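Local coordinates for histidinol-phosphatase (Bordetella pertussis, PDB 3FVV), which probably hydrolyses L-histidinol phosphate to L-histidinol and phosphate in histidine biosynthesis, as a magnesium-dependent hydrolase of the HAD-like superfamily, at residues A[5-9]-A[100-104]; A[15-19]-A[88-93]; A[81-85]-A[120-125]; A[180-186]-A[197-203]. All coordinates share one frame; numbering follows the deposited sequence.

Contact 1. Residues A[5-9]-A[100-104]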
loop_
_atom_site.group_PDB
_atom_site.type_symbol
_atom_site.label_atom_id
_atom_site.label_comp_id
_atom_site.label_asym_id
_atom_site.label_seq_id
_atom_site.Cartn_x
_atom_site.Cartn_y
_atom_site.Cartn_z
ATOM N N ARG A 5 3.804 -19.682 8.944
ATOM C CA ARG A 5 3.856 -19.122 7.598
ATOM C C ARG A 5 3.840 -17.596 7.671
ATOM O O ARG A 5 3.439 -17.016 8.682
ATOM C CB ARG A 5 2.737 -19.681 6.744
ATOM C CG ARG A 5 2.688 -21.261 6.909
ATOM C CD ARG A 5 1.511 -21.873 6.271
ATOM N NE ARG A 5 0.316 -21.072 6.549
ATOM C CZ ARG A 5 -0.856 -21.296 5.968
ATOM N NH1 ARG A 5 -0.987 -22.340 5.136
ATOM N NH2 ARG A 5 -1.904 -20.526 6.240
ATOM N N LEU A 6 4.327 -16.965 6.618
ATOM C CA LEU A 6 4.300 -15.502 6.507
ATOM C C LEU A 6 3.232 -15.163 5.464
ATOM O O LEU A 6 3.156 -15.809 4.388
ATOM C CB LEU A 6 5.638 -14.999 6.033
ATOM C CG LEU A 6 5.860 -13.501 5.913
ATOM C CD1 LEU A 6 5.799 -12.868 7.254
ATOM C CD2 LEU A 6 7.217 -13.334 5.179
ATOM N N ALA A 7 2.434 -14.144 5.767
ATOM C CA ALA A 7 1.467 -13.683 4.813
ATOM C C ALA A 7 1.556 -12.184 4.595
ATOM O O ALA A 7 1.265 -11.380 5.501
ATOM C CB ALA A 7 -0.000 -14.097 5.319
ATOM N N LEU A 8 1.876 -11.801 3.371
ATOM C CA LEU A 8 2.032 -10.423 2.983
ATOM C C LEU A 8 0.895 -10.047 2.028
ATOM O O LEU A 8 0.576 -10.782 1.071
ATOM C CB LEU A 8 3.373 -10.223 2.257
ATOM C CG LEU A 8 4.597 -10.731 3.073
ATOM C CD1 LEU A 8 5.902 -10.595 2.212
ATOM C CD2 LEU A 8 4.745 -10.056 4.414
ATOM N N PHE A 9 0.338 -8.867 2.275
ATOM C CA PHE A 9 -0.719 -8.313 1.470
ATOM C C PHE A 9 -0.379 -6.967 0.877
ATOM O O PHE A 9 -0.059 -6.038 1.583
ATOM C CB PHE A 9 -1.967 -8.202 2.327
ATOM C CG PHE A 9 -2.331 -9.460 2.984
ATOM C CD1 PHE A 9 -3.063 -10.416 2.302
ATOM C CD2 PHE A 9 -1.913 -9.717 4.270
ATOM C CE1 PHE A 9 -3.396 -11.588 2.899
ATOM C CE2 PHE A 9 -2.249 -10.892 4.905
ATOM C CZ PHE A 9 -3.022 -11.824 4.230
ATOM N N VAL A 100 -9.795 -12.986 3.388
ATOM C CA VAL A 100 -8.462 -13.423 2.937
ATOM C C VAL A 100 -7.439 -13.137 4.036
ATOM O O VAL A 100 -6.641 -14.025 4.430
ATOM C CB VAL A 100 -8.144 -12.854 1.504
ATOM C CG1 VAL A 100 -6.945 -11.969 1.441
ATOM C CG2 VAL A 100 -7.938 -13.990 0.554
ATOM N N VAL A 101 -7.528 -11.950 4.610
ATOM C CA VAL A 101 -6.680 -11.614 5.727
ATOM C C VAL A 101 -6.991 -12.455 6.957
ATOM O O VAL A 101 -6.120 -13.078 7.535
ATOM C CB VAL A 101 -6.737 -10.108 6.031
ATOM C CG1 VAL A 101 -5.807 -9.792 7.180
ATOM C CG2 VAL A 101 -6.326 -9.315 4.770
ATOM N N ARG A 102 -8.252 -12.575 7.295
ATOM C CA ARG A 102 -8.648 -13.255 8.482
ATOM C C ARG A 102 -8.260 -14.692 8.502
ATOM O O ARG A 102 -7.869 -15.212 9.571
ATOM C CB ARG A 102 -10.133 -13.076 8.676
ATOM C CG ARG A 102 -10.654 -13.767 9.842
ATOM C CD ARG A 102 -12.139 -13.433 10.006
ATOM N NE ARG A 102 -12.379 -11.975 10.090
ATOM C CZ ARG A 102 -13.343 -11.403 10.829
ATOM N NH1 ARG A 102 -14.174 -12.139 11.591
ATOM N NH2 ARG A 102 -13.462 -10.075 10.833
ATOM N N GLY A 103 -8.355 -15.352 7.355
ATOM C CA GLY A 103 -7.915 -16.746 7.272
ATOM C C GLY A 103 -6.454 -16.922 7.682
ATOM O O GLY A 103 -6.082 -17.878 8.379
ATOM N N HIS A 104 -5.604 -16.012 7.230
ATOM C CA HIS A 104 -4.168 -16.134 7.559
ATOM C C HIS A 104 -3.976 -15.769 9.031
ATOM O O HIS A 104 -3.236 -16.455 9.731
ATOM C CB HIS A 104 -3.331 -15.277 6.672
ATOM C CG HIS A 104 -3.196 -15.795 5.276
ATOM N ND1 HIS A 104 -2.319 -16.808 4.948
ATOM C CD2 HIS A 104 -3.759 -15.389 4.111
ATOM C CE1 HIS A 104 -2.382 -17.025 3.645
ATOM N NE2 HIS A 104 -3.270 -16.199 3.117
#
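Ala7 and Phe9 of strand 5-9 meet His104 and Val101 of helix 95-106; its 100-104 segment runs nearly antiparallel to the strand, the segment axes 9.8 Å and 162° apart. His104 turns one face of its imidazole to the strand: the CB of Ala7 lies over that face, displaced toward the rim, 3.8 Å from the ring centroid in a CH-pi contact. With CG anti to the carbonyl carbon (chi1 -74°), the ring of His104 drops from the helix toward Ala7. The Phe9 and His104 rings meet obliquely, planes 67° apart; Phe9 CZ comes within 3.6 Å of His104 CD2, which sits near the plane of the phenyl ring. Over one phenyl face, CG2 of Val101 is almost exactly centred, 4.1 Å from the centroid, while CG1 of Val100 approaches CE1 of Phe9 at 3.9 Å. Arg5, its chain bent at chi3, brings NH2 to 4.0 Å from His104 ND1, too far for a bond.

Both imidazole nitrogens find partners beyond the two segments, ND1 at Asp109 and NE2 at Tyr184 OH, and Asp109 also forms a salt bridge with Arg5. The imidazole is thus gripped at both nitrogens, which should fix its rotation between strand 5-9 and helix 95-106; the shared carboxylate may favour a protonated ring, although the neighbouring arginine would oppose this.

Contact 2. Residues A[15-19]-A[88-93]; sequences LLPLD and VIRPSL
Leu16 and Leu18 supply most of the apolar contact, reaching from the loop between strand 5-9 of the HAD core and helix 20-30, where Asp19 lies close to Asp12, to the end of helix 74-89 in the inserted helical region. Both send CD1 to the CD1 of Ile89, at 4.1 Å from Leu16 and 3.9 Å from Leu18, each chain crossing that of Ile89 at about a right angle. Leu16 CD2 packs tightly on Leu93 CD1 at 3.5 Å. Leu18 holds CG between its backbone N and carbonyl carbon (chi1 50°), and its CD2 lies 3.5 Å from Ser92 OG.

Polar atoms are served within the turn or through water. The hydroxyl of Ser92 donates to Ile89 O at 2.7 Å, in the carbonyl plane and on a lone pair, and the same oxygen accepts Ser92 N. One water donates to Leu15 O and to Ser92 O, bridging the two backbones. Beside it, Pro17 CD lies 3.1 Å from Ser92 O.

Ser92 therefore faces leucine methyls with its proton already donated to Ile89 O; cohesion between the segments is mainly apolar, supplemented by a single water bridge.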
loop_
_atom_site.group_PDB
_atom_site.type_symbol
_atom_site.label_atom_id
_atom_site.label_comp_id
_atom_site.label_asym_id
_atom_site.label_seq_id
_atom_site.Cartn_x
_atom_site.Cartn_y
_atom_site.Cartn_z
ATOM N N LEU A 15 -6.515 -5.464 -1.569
ATOM C CA LEU A 15 -7.452 -5.568 -0.453
ATOM C C LEU A 15 -8.559 -4.530 -0.552
ATOM O O LEU A 15 -9.599 -4.733 0.029
ATOM C CB LEU A 15 -6.720 -5.514 0.892
ATOM C CG LEU A 15 -5.852 -6.722 1.313
ATOM C CD1 LEU A 15 -5.357 -6.508 2.726
ATOM C CD2 LEU A 15 -6.632 -8.055 1.195
ATOM N N LEU A 16 -8.366 -3.437 -1.326
ATOM C CA LEU A 16 -9.383 -2.413 -1.483
ATOM C C LEU A 16 -9.653 -2.230 -2.985
ATOM O O LEU A 16 -8.724 -2.307 -3.791
ATOM C CB LEU A 16 -8.941 -1.076 -0.876
ATOM C CG LEU A 16 -8.599 -1.009 0.606
ATOM C CD1 LEU A 16 -7.982 0.368 0.871
ATOM C CD2 LEU A 16 -9.822 -1.252 1.385
ATOM N N PRO A 17 -10.922 -2.008 -3.362
ATOM C CA PRO A 17 -11.262 -1.857 -4.763
ATOM C C PRO A 17 -10.976 -0.434 -5.220
ATOM O O PRO A 17 -11.680 0.082 -6.010
ATOM C CB PRO A 17 -12.770 -2.151 -4.790
ATOM C CG PRO A 17 -13.256 -1.765 -3.440
ATOM C CD PRO A 17 -12.122 -2.043 -2.503
ATOM N N LEU A 18 -9.912 0.178 -4.733
ATOM C CA LEU A 18 -9.575 1.510 -5.131
ATOM C C LEU A 18 -8.077 1.720 -4.843
ATOM O O LEU A 18 -7.396 0.864 -4.241
ATOM C CB LEU A 18 -10.475 2.506 -4.381
ATOM C CG LEU A 18 -10.605 2.367 -2.831
ATOM C CD1 LEU A 18 -9.399 2.964 -2.147
ATOM C CD2 LEU A 18 -11.921 2.944 -2.253
ATOM N N ASP A 19 -7.568 2.849 -5.302
ATOM C CA ASP A 19 -6.217 3.287 -4.985
ATOM C C ASP A 19 -6.297 4.327 -3.881
ATOM O O ASP A 19 -6.701 5.495 -4.085
ATOM C CB ASP A 19 -5.526 3.903 -6.232
ATOM C CG ASP A 19 -4.175 4.512 -5.891
ATOM O OD1 ASP A 19 -3.597 4.187 -4.850
ATOM O OD2 ASP A 19 -3.688 5.320 -6.671
ATOM N N VAL A 88 -14.658 7.206 2.670
ATOM C CA VAL A 88 -14.080 6.565 1.492
ATOM C C VAL A 88 -13.599 5.132 1.752
ATOM O O VAL A 88 -13.982 4.203 1.081
ATOM C CB VAL A 88 -12.906 7.420 0.949
ATOM C CG1 VAL A 88 -12.306 6.758 -0.357
ATOM C CG2 VAL A 88 -13.365 8.818 0.684
ATOM N N ILE A 89 -12.734 4.929 2.727
ATOM C CA ILE A 89 -12.116 3.627 2.838
ATOM C C ILE A 89 -13.108 2.600 3.383
ATOM O O ILE A 89 -13.351 1.559 2.736
ATOM C CB ILE A 89 -10.816 3.663 3.671
ATOM C CG1 ILE A 89 -9.773 4.593 2.990
ATOM C CG2 ILE A 89 -10.242 2.259 3.835
ATOM C CD1 ILE A 89 -9.266 4.152 1.591
ATOM N N ARG A 90 -13.664 2.864 4.560
ATOM C CA ARG A 90 -14.514 1.870 5.218
ATOM C C ARG A 90 -15.616 1.280 4.345
ATOM O O ARG A 90 -15.782 0.078 4.321
ATOM C CB ARG A 90 -15.177 2.405 6.473
ATOM C CG ARG A 90 -14.283 2.452 7.569
ATOM C CD ARG A 90 -14.867 1.899 8.863
ATOM N NE ARG A 90 -13.713 1.548 9.675
ATOM C CZ ARG A 90 -13.304 0.304 9.920
ATOM N NH1 ARG A 90 -12.229 0.131 10.651
ATOM N NH2 ARG A 90 -13.950 -0.759 9.469
ATOM N N PRO A 91 -16.351 2.116 3.635
ATOM C CA PRO A 91 -17.398 1.513 2.832
ATOM C C PRO A 91 -16.880 0.711 1.644
ATOM O O PRO A 91 -17.682 0.124 0.961
ATOM C CB PRO A 91 -18.187 2.707 2.298
ATOM C CG PRO A 91 -17.824 3.866 3.206
ATOM C CD PRO A 91 -16.398 3.592 3.611
ATOM N N SER A 92 -15.591 0.744 1.332
ATOM C CA SER A 92 -15.071 -0.074 0.265
ATOM C C SER A 92 -14.495 -1.396 0.793
ATOM O O SER A 92 -13.940 -2.167 0.025
ATOM C CB SER A 92 -13.955 0.718 -0.457
ATOM O OG SER A 92 -12.715 0.658 0.269
ATOM N N LEU A 93 -14.527 -1.596 2.122
ATOM C CA LEU A 93 -14.105 -2.829 2.701
ATOM C C LEU A 93 -15.099 -3.936 2.337
ATOM O O LEU A 93 -16.300 -3.760 2.517
ATOM C CB LEU A 93 -14.029 -2.710 4.209
ATOM C CG LEU A 93 -12.640 -2.624 4.792
ATOM C CD1 LEU A 93 -11.880 -1.512 4.173
ATOM C CD2 LEU A 93 -12.801 -2.467 6.301
HETATM O O HOH W 1 -12.279 -4.545 0.231
#

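Contact 3. Residues A[81-85]-A[120-125]; sequences HEEFM and FVTAPI
His81 is the main protrusion of helix 74-89 here, its imidazole entering a hollow on helix 119-128 walled by Phe120, Val121 and Pro124. With CG anti to the backbone N (chi1 -172°), the ring reaches across to the other helix. Phe120 O stands over one face, offset toward the rim, whereas Val121 O lies near the ring plane. As modelled, His81 NE2 is 3.3 Å from Val121 O at an angle too poor for a hydrogen bond; the still shorter approach of CE1 to that oxygen is doubtful, since the ring flip is uncertain. Pro124 arrives from the opposite direction, its CG 3.7 Å from His81 NE2, and Phe120 closes the hollow at the base of the histidine, Phe120 CE2 to His81 CB 4.1 Å. The rings of His81 and Phe120 meet obliquely, planes 70° apart.

One turn on, Met85 makes a second bump. Bent at chi2 and chi3, it lays SD 3.8 Å from Ile125 CG1 and curls CE to 3.7 Å from Pro124 O. To one side of these two, Phe84 CE2 touches Val121 CG1 at 4.3 Å.

The axes of segments 81-85 and 120-125 are 10.6 Å apart and cross at -51°. Trp24 of helix 20-30 meets the rings of His81 and Phe84, making a three-helix junction where the helical insertion after strand 5-9, probably a C1 cap as in HAD hydrolases, packs onto a core helix.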
loop_
_atom_site.group_PDB
_atom_site.type_symbol
_atom_site.label_atom_id
_atom_site.label_comp_id
_atom_site.label_asym_id
_atom_site.label_seq_id
_atom_site.Cartn_x
_atom_site.Cartn_y
_atom_site.Cartn_z
ATOM N N HIS A 81 -8.046 12.556 8.073
ATOM C CA HIS A 81 -7.931 11.160 7.720
ATOM C C HIS A 81 -9.062 10.310 8.319
ATOM O O HIS A 81 -9.520 9.417 7.703
ATOM C CB HIS A 81 -6.551 10.636 8.052
ATOM C CG HIS A 81 -6.315 9.258 7.550
ATOM N ND1 HIS A 81 -5.721 8.993 6.326
ATOM C CD2 HIS A 81 -6.639 8.068 8.068
ATOM C CE1 HIS A 81 -5.672 7.690 6.139
ATOM N NE2 HIS A 81 -6.226 7.105 7.177
ATOM N N GLU A 82 -9.493 10.589 9.532
ATOM C CA GLU A 82 -10.651 9.878 10.067
ATOM C C GLU A 82 -11.877 10.061 9.216
ATOM O O GLU A 82 -12.604 9.155 8.963
ATOM C CB GLU A 82 -10.990 10.286 11.513
ATOM C CG GLU A 82 -9.910 9.993 12.523
ATOM C CD GLU A 82 -10.108 10.724 13.855
ATOM O OE1 GLU A 82 -11.192 11.287 14.085
ATOM O OE2 GLU A 82 -9.156 10.787 14.669
ATOM N N GLU A 83 -12.105 11.254 8.719
ATOM C CA GLU A 83 -13.233 11.461 7.844
ATOM C C GLU A 83 -13.074 10.648 6.550
ATOM O O GLU A 83 -14.026 10.127 6.040
ATOM C CB GLU A 83 -13.324 12.981 7.556
ATOM C CG GLU A 83 -14.396 13.370 6.542
ATOM C CD GLU A 83 -14.247 14.877 6.145
ATOM O OE1 GLU A 83 -13.747 15.670 6.994
ATOM O OE2 GLU A 83 -14.559 15.234 4.975
ATOM N N PHE A 84 -11.853 10.618 6.008
ATOM C CA PHE A 84 -11.481 9.820 4.860
ATOM C C PHE A 84 -11.752 8.339 5.106
ATOM O O PHE A 84 -12.246 7.640 4.227
ATOM C CB PHE A 84 -9.999 10.061 4.551
ATOM C CG PHE A 84 -9.413 9.204 3.437
ATOM C CD1 PHE A 84 -9.868 9.337 2.123
ATOM C CD2 PHE A 84 -8.388 8.359 3.687
ATOM C CE1 PHE A 84 -9.344 8.626 1.092
ATOM C CE2 PHE A 84 -7.797 7.578 2.635
ATOM C CZ PHE A 84 -8.272 7.728 1.339
ATOM N N MET A 85 -11.402 7.877 6.294
ATOM C CA MET A 85 -11.629 6.466 6.597
ATOM C C MET A 85 -13.111 6.193 6.582
ATOM O O MET A 85 -13.555 5.246 5.936
ATOM C CB MET A 85 -11.077 6.050 7.964
ATOM C CG MET A 85 -9.586 5.844 7.993
ATOM S SD MET A 85 -8.932 4.474 6.989
ATOM C CE MET A 85 -9.564 3.114 8.029
ATOM N N PHE A 120 1.393 7.193 6.843
ATOM C CA PHE A 120 0.382 8.025 7.441
ATOM C C PHE A 120 -1.023 7.664 6.913
ATOM O O PHE A 120 -1.982 7.548 7.663
ATOM C CB PHE A 120 0.625 9.542 7.226
ATOM C CG PHE A 120 -0.495 10.368 7.777
ATOM C CD1 PHE A 120 -0.596 10.591 9.139
ATOM C CD2 PHE A 120 -1.528 10.789 6.971
ATOM C CE1 PHE A 120 -1.683 11.300 9.674
ATOM C CE2 PHE A 120 -2.617 11.479 7.520
ATOM C CZ PHE A 120 -2.668 11.721 8.852
ATOM N N VAL A 121 -1.124 7.513 5.616
ATOM C CA VAL A 121 -2.378 7.158 4.968
ATOM C C VAL A 121 -2.790 5.725 5.246
ATOM O O VAL A 121 -3.956 5.471 5.398
ATOM C CB VAL A 121 -2.309 7.446 3.412
ATOM C CG1 VAL A 121 -3.543 6.875 2.671
ATOM C CG2 VAL A 121 -2.156 8.956 3.178
ATOM N N THR A 122 -1.857 4.799 5.388
ATOM C CA THR A 122 -2.223 3.384 5.458
ATOM C C THR A 122 -2.207 2.733 6.829
ATOM O O THR A 122 -2.737 1.666 6.979
ATOM C CB THR A 122 -1.346 2.536 4.509
ATOM O OG1 THR A 122 0.038 2.865 4.699
ATOM C CG2 THR A 122 -1.739 2.819 3.026
ATOM N N ALA A 123 -1.568 3.349 7.809
ATOM C CA ALA A 123 -1.561 2.781 9.183
ATOM C C ALA A 123 -2.952 2.416 9.707
ATOM O O ALA A 123 -3.161 1.293 10.148
ATOM C CB ALA A 123 -0.769 3.674 10.162
ATOM N N PRO A 124 -3.931 3.313 9.625
ATOM C CA PRO A 124 -5.286 2.940 10.145
ATOM C C PRO A 124 -5.998 1.881 9.289
ATOM O O PRO A 124 -6.909 1.250 9.747
ATOM C CB PRO A 124 -6.087 4.260 10.111
ATOM C CG PRO A 124 -4.997 5.326 10.184
ATOM C CD PRO A 124 -3.826 4.749 9.371
ATOM N N ILE A 125 -5.576 1.721 8.043
ATOM C CA ILE A 125 -6.130 0.701 7.139
ATOM C C ILE A 125 -5.594 -0.685 7.506
ATOM O O ILE A 125 -6.357 -1.668 7.498
ATOM C CB ILE A 125 -5.773 1.016 5.678
ATOM C CG1 ILE A 125 -6.234 2.449 5.326
ATOM C CG2 ILE A 125 -6.403 -0.043 4.749
ATOM C CD1 ILE A 125 -6.083 2.872 3.906
#

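Contact 4. Residues A[180-186]-A[197-203]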
loop_
_atom_site.group_PDB
_atom_site.type_symbol
_atom_site.label_atom_id
_atom_site.label_comp_id
_atom_site.label_asym_id
_atom_site.label_seq_id
_atom_site.Cartn_x
_atom_site.Cartn_y
_atom_site.Cartn_z
ATOM N N GLU A 180 5.975 -21.553 4.578
ATOM C CA GLU A 180 5.625 -20.934 3.289
ATOM C C GLU A 180 5.551 -19.439 3.534
ATOM O O GLU A 180 5.299 -19.006 4.654
ATOM C CB GLU A 180 4.209 -21.286 2.828
ATOM C CG GLU A 180 3.878 -22.734 2.640
ATOM C CD GLU A 180 4.757 -23.395 1.619
ATOM O OE1 GLU A 180 5.347 -22.696 0.735
ATOM O OE2 GLU A 180 4.879 -24.639 1.708
ATOM N N SER A 181 5.661 -18.670 2.475
ATOM C CA SER A 181 5.386 -17.213 2.491
ATOM C C SER A 181 4.479 -16.912 1.351
ATOM O O SER A 181 4.785 -17.310 0.215
ATOM C CB SER A 181 6.653 -16.414 2.279
ATOM O OG SER A 181 7.456 -17.082 1.308
ATOM N N TYR A 182 3.354 -16.241 1.654
ATOM C CA TYR A 182 2.360 -15.817 0.676
ATOM C C TYR A 182 2.531 -14.293 0.422
ATOM O O TYR A 182 2.929 -13.572 1.320
ATOM C CB TYR A 182 0.949 -16.010 1.249
ATOM C CG TYR A 182 0.539 -17.437 1.533
ATOM C CD1 TYR A 182 -0.261 -18.136 0.645
ATOM C CD2 TYR A 182 0.914 -18.084 2.696
ATOM C CE1 TYR A 182 -0.655 -19.444 0.886
ATOM C CE2 TYR A 182 0.535 -19.411 2.928
ATOM C CZ TYR A 182 -0.238 -20.066 1.994
ATOM O OH TYR A 182 -0.684 -21.349 2.186
ATOM N N PHE A 183 2.276 -13.842 -0.804
ATOM C CA PHE A 183 2.143 -12.422 -1.122
ATOM C C PHE A 183 1.020 -12.319 -2.149
ATOM O O PHE A 183 1.017 -13.062 -3.135
ATOM C CB PHE A 183 3.440 -11.806 -1.655
ATOM C CG PHE A 183 3.327 -10.341 -2.011
ATOM C CD1 PHE A 183 2.716 -9.423 -1.144
ATOM C CD2 PHE A 183 3.846 -9.875 -3.211
ATOM C CE1 PHE A 183 2.597 -8.102 -1.477
ATOM C CE2 PHE A 183 3.771 -8.540 -3.540
ATOM C CZ PHE A 183 3.120 -7.645 -2.699
ATOM N N TYR A 184 0.009 -11.512 -1.830
ATOM C CA TYR A 184 -1.066 -11.199 -2.702
ATOM C C TYR A 184 -0.860 -9.819 -3.360
ATOM O O TYR A 184 -0.642 -8.843 -2.670
ATOM C CB TYR A 184 -2.379 -11.150 -1.899
ATOM C CG TYR A 184 -2.803 -12.432 -1.210
ATOM C CD1 TYR A 184 -3.850 -13.188 -1.696
ATOM C CD2 TYR A 184 -2.184 -12.854 -0.040
ATOM C CE1 TYR A 184 -4.244 -14.331 -1.052
ATOM C CE2 TYR A 184 -2.551 -14.017 0.590
ATOM C CZ TYR A 184 -3.602 -14.740 0.087
ATOM O OH TYR A 184 -3.991 -15.886 0.736
ATOM N N SER A 185 -0.925 -9.721 -4.692
ATOM C CA SER A 185 -0.866 -8.435 -5.343
ATOM C C SER A 185 -1.524 -8.462 -6.706
ATOM O O SER A 185 -1.723 -9.498 -7.279
ATOM C CB SER A 185 0.580 -7.875 -5.448
ATOM O OG SER A 185 0.551 -6.479 -5.826
ATOM N N ASP A 186 -1.793 -7.277 -7.231
ATOM C CA ASP A 186 -2.574 -7.100 -8.473
ATOM C C ASP A 186 -1.739 -6.660 -9.653
ATOM O O ASP A 186 -2.237 -6.720 -10.774
ATOM C CB ASP A 186 -3.602 -6.008 -8.310
ATOM C CG ASP A 186 -2.963 -4.649 -8.091
ATOM O OD1 ASP A 186 -2.108 -4.594 -7.224
ATOM O OD2 ASP A 186 -3.247 -3.674 -8.810
ATOM N N VAL A 197 8.682 -14.884 -2.611
ATOM C CA VAL A 197 8.010 -15.689 -1.604
ATOM C C VAL A 197 7.787 -17.078 -2.165
ATOM O O VAL A 197 7.969 -17.282 -3.344
ATOM C CB VAL A 197 6.634 -15.064 -1.230
ATOM C CG1 VAL A 197 6.837 -13.791 -0.453
ATOM C CG2 VAL A 197 5.793 -14.827 -2.478
ATOM N N THR A 198 7.304 -18.017 -1.373
ATOM C CA THR A 198 7.011 -19.329 -1.976
ATOM C C THR A 198 5.619 -19.429 -2.566
ATOM O O THR A 198 5.434 -20.269 -3.433
ATOM C CB THR A 198 7.182 -20.483 -1.002
ATOM O OG1 THR A 198 6.240 -20.284 0.059
ATOM C CG2 THR A 198 8.670 -20.511 -0.438
ATOM N N ARG A 199 4.642 -18.615 -2.129
ATOM C CA ARG A 199 3.295 -18.704 -2.683
ATOM C C ARG A 199 2.747 -17.358 -3.159
ATOM O O ARG A 199 1.953 -16.700 -2.471
ATOM C CB ARG A 199 2.342 -19.272 -1.657
ATOM C CG ARG A 199 2.830 -20.488 -0.965
ATOM C CD ARG A 199 2.173 -21.759 -1.495
ATOM N NE ARG A 199 1.533 -22.464 -0.371
ATOM C CZ ARG A 199 1.742 -23.724 -0.002
ATOM N NH1 ARG A 199 2.575 -24.514 -0.679
ATOM N NH2 ARG A 199 1.069 -24.201 1.044
ATOM N N PRO A 200 3.150 -16.950 -4.361
ATOM C CA PRO A 200 2.613 -15.734 -4.954
ATOM C C PRO A 200 1.154 -15.915 -5.402
ATOM O O PRO A 200 0.826 -16.948 -6.039
ATOM C CB PRO A 200 3.521 -15.522 -6.179
ATOM C CG PRO A 200 3.983 -16.894 -6.533
ATOM C CD PRO A 200 4.115 -17.636 -5.242
ATOM N N ILE A 201 0.311 -14.920 -5.127
ATOM C CA ILE A 201 -1.133 -14.968 -5.494
ATOM C C ILE A 201 -1.432 -13.662 -6.218
ATOM O O ILE A 201 -1.197 -12.580 -5.681
ATOM C CB ILE A 201 -2.105 -15.025 -4.249
ATOM C CG1 ILE A 201 -1.693 -16.104 -3.207
ATOM C CG2 ILE A 201 -3.511 -15.250 -4.673
ATOM C CD1 ILE A 201 -1.700 -17.499 -3.734
ATOM N N ALA A 202 -1.893 -13.769 -7.440
ATOM C CA ALA A 202 -2.279 -12.645 -8.236
ATOM C C ALA A 202 -3.735 -12.384 -7.864
ATOM O O ALA A 202 -4.613 -13.217 -8.139
ATOM C CB ALA A 202 -2.149 -12.995 -9.685
ATOM N N ALA A 203 -3.965 -11.264 -7.203
ATOM C CA ALA A 203 -5.276 -10.876 -6.678
ATOM C C ALA A 203 -5.794 -9.724 -7.523
ATOM O O ALA A 203 -5.122 -8.687 -7.651
ATOM C CB ALA A 203 -5.172 -10.455 -5.217
#
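A chi1 of 62° places OG1 of Thr198 between its backbone N and carbonyl carbon, where it donates to Glu180 OE1 at 2.7 Å and accepts Ser181 N at 3.0 Å. Ser181, with a similar first torsion of 39°, brings OG to 2.8 Å from Thr198 N and accepts a hydrogen bond from it. These bonds join the start of strand 180-185 to the residue before strand 199-203.

Arg199, bent at chi2 and chi3, lays its guanidinium almost parallel to the Glu180 carboxylate, planes 10° apart. Their salt bridge, NH1 to OE2 at 3.3 Å, is electrostatic, since OE2 lies well out of the guanidinium plane. Arg199 CG lies over one face of Tyr182, offset toward the rim, with CB the off-centre CH-pi partner; Ile201 CG1 sits likewise over Tyr184.

Along the ladder, Ser181 O, Phe183 O and Ser185 O accept Arg199 N, Ile201 N and Ala203 N. Ser185 N returns a 3.0 Å bond to Ile201 O, while Phe183 N to Arg199 O is weak. This beta-alpha-beta unit with helix 191-196 carries Asp186 beside Asp10, near a bound sulfate, consistent with the acidic site of HAD phosphatases; the polar network at Glu180 probably helps to fix the register there.

Overall arrangement
From the N terminus, strand 5-9 enters contact 1, which closes when helix 95-106 packs against it, tying the central sheet to a covering helix. Contact 2 nests inside that loop, joining 15-19 to the end of helix 74-89. Contact 3 opens earlier on the same helix and closes at helix 119-128, so it crosses both contacts 1 and 2; Ile89 and Ile125 touch where contacts 2 and 3 adjoin. Leu15 packs on Val101 and Phe9, connecting contacts 1 and 2. Contact 4 follows in series, closing a short loop through helix 191-196. Strand 180-185 neighbours strand 5-9 in the sheet, placing contacts 1 and 4 side by side, whereas contact 3 lies across the chain's centre from contact 4.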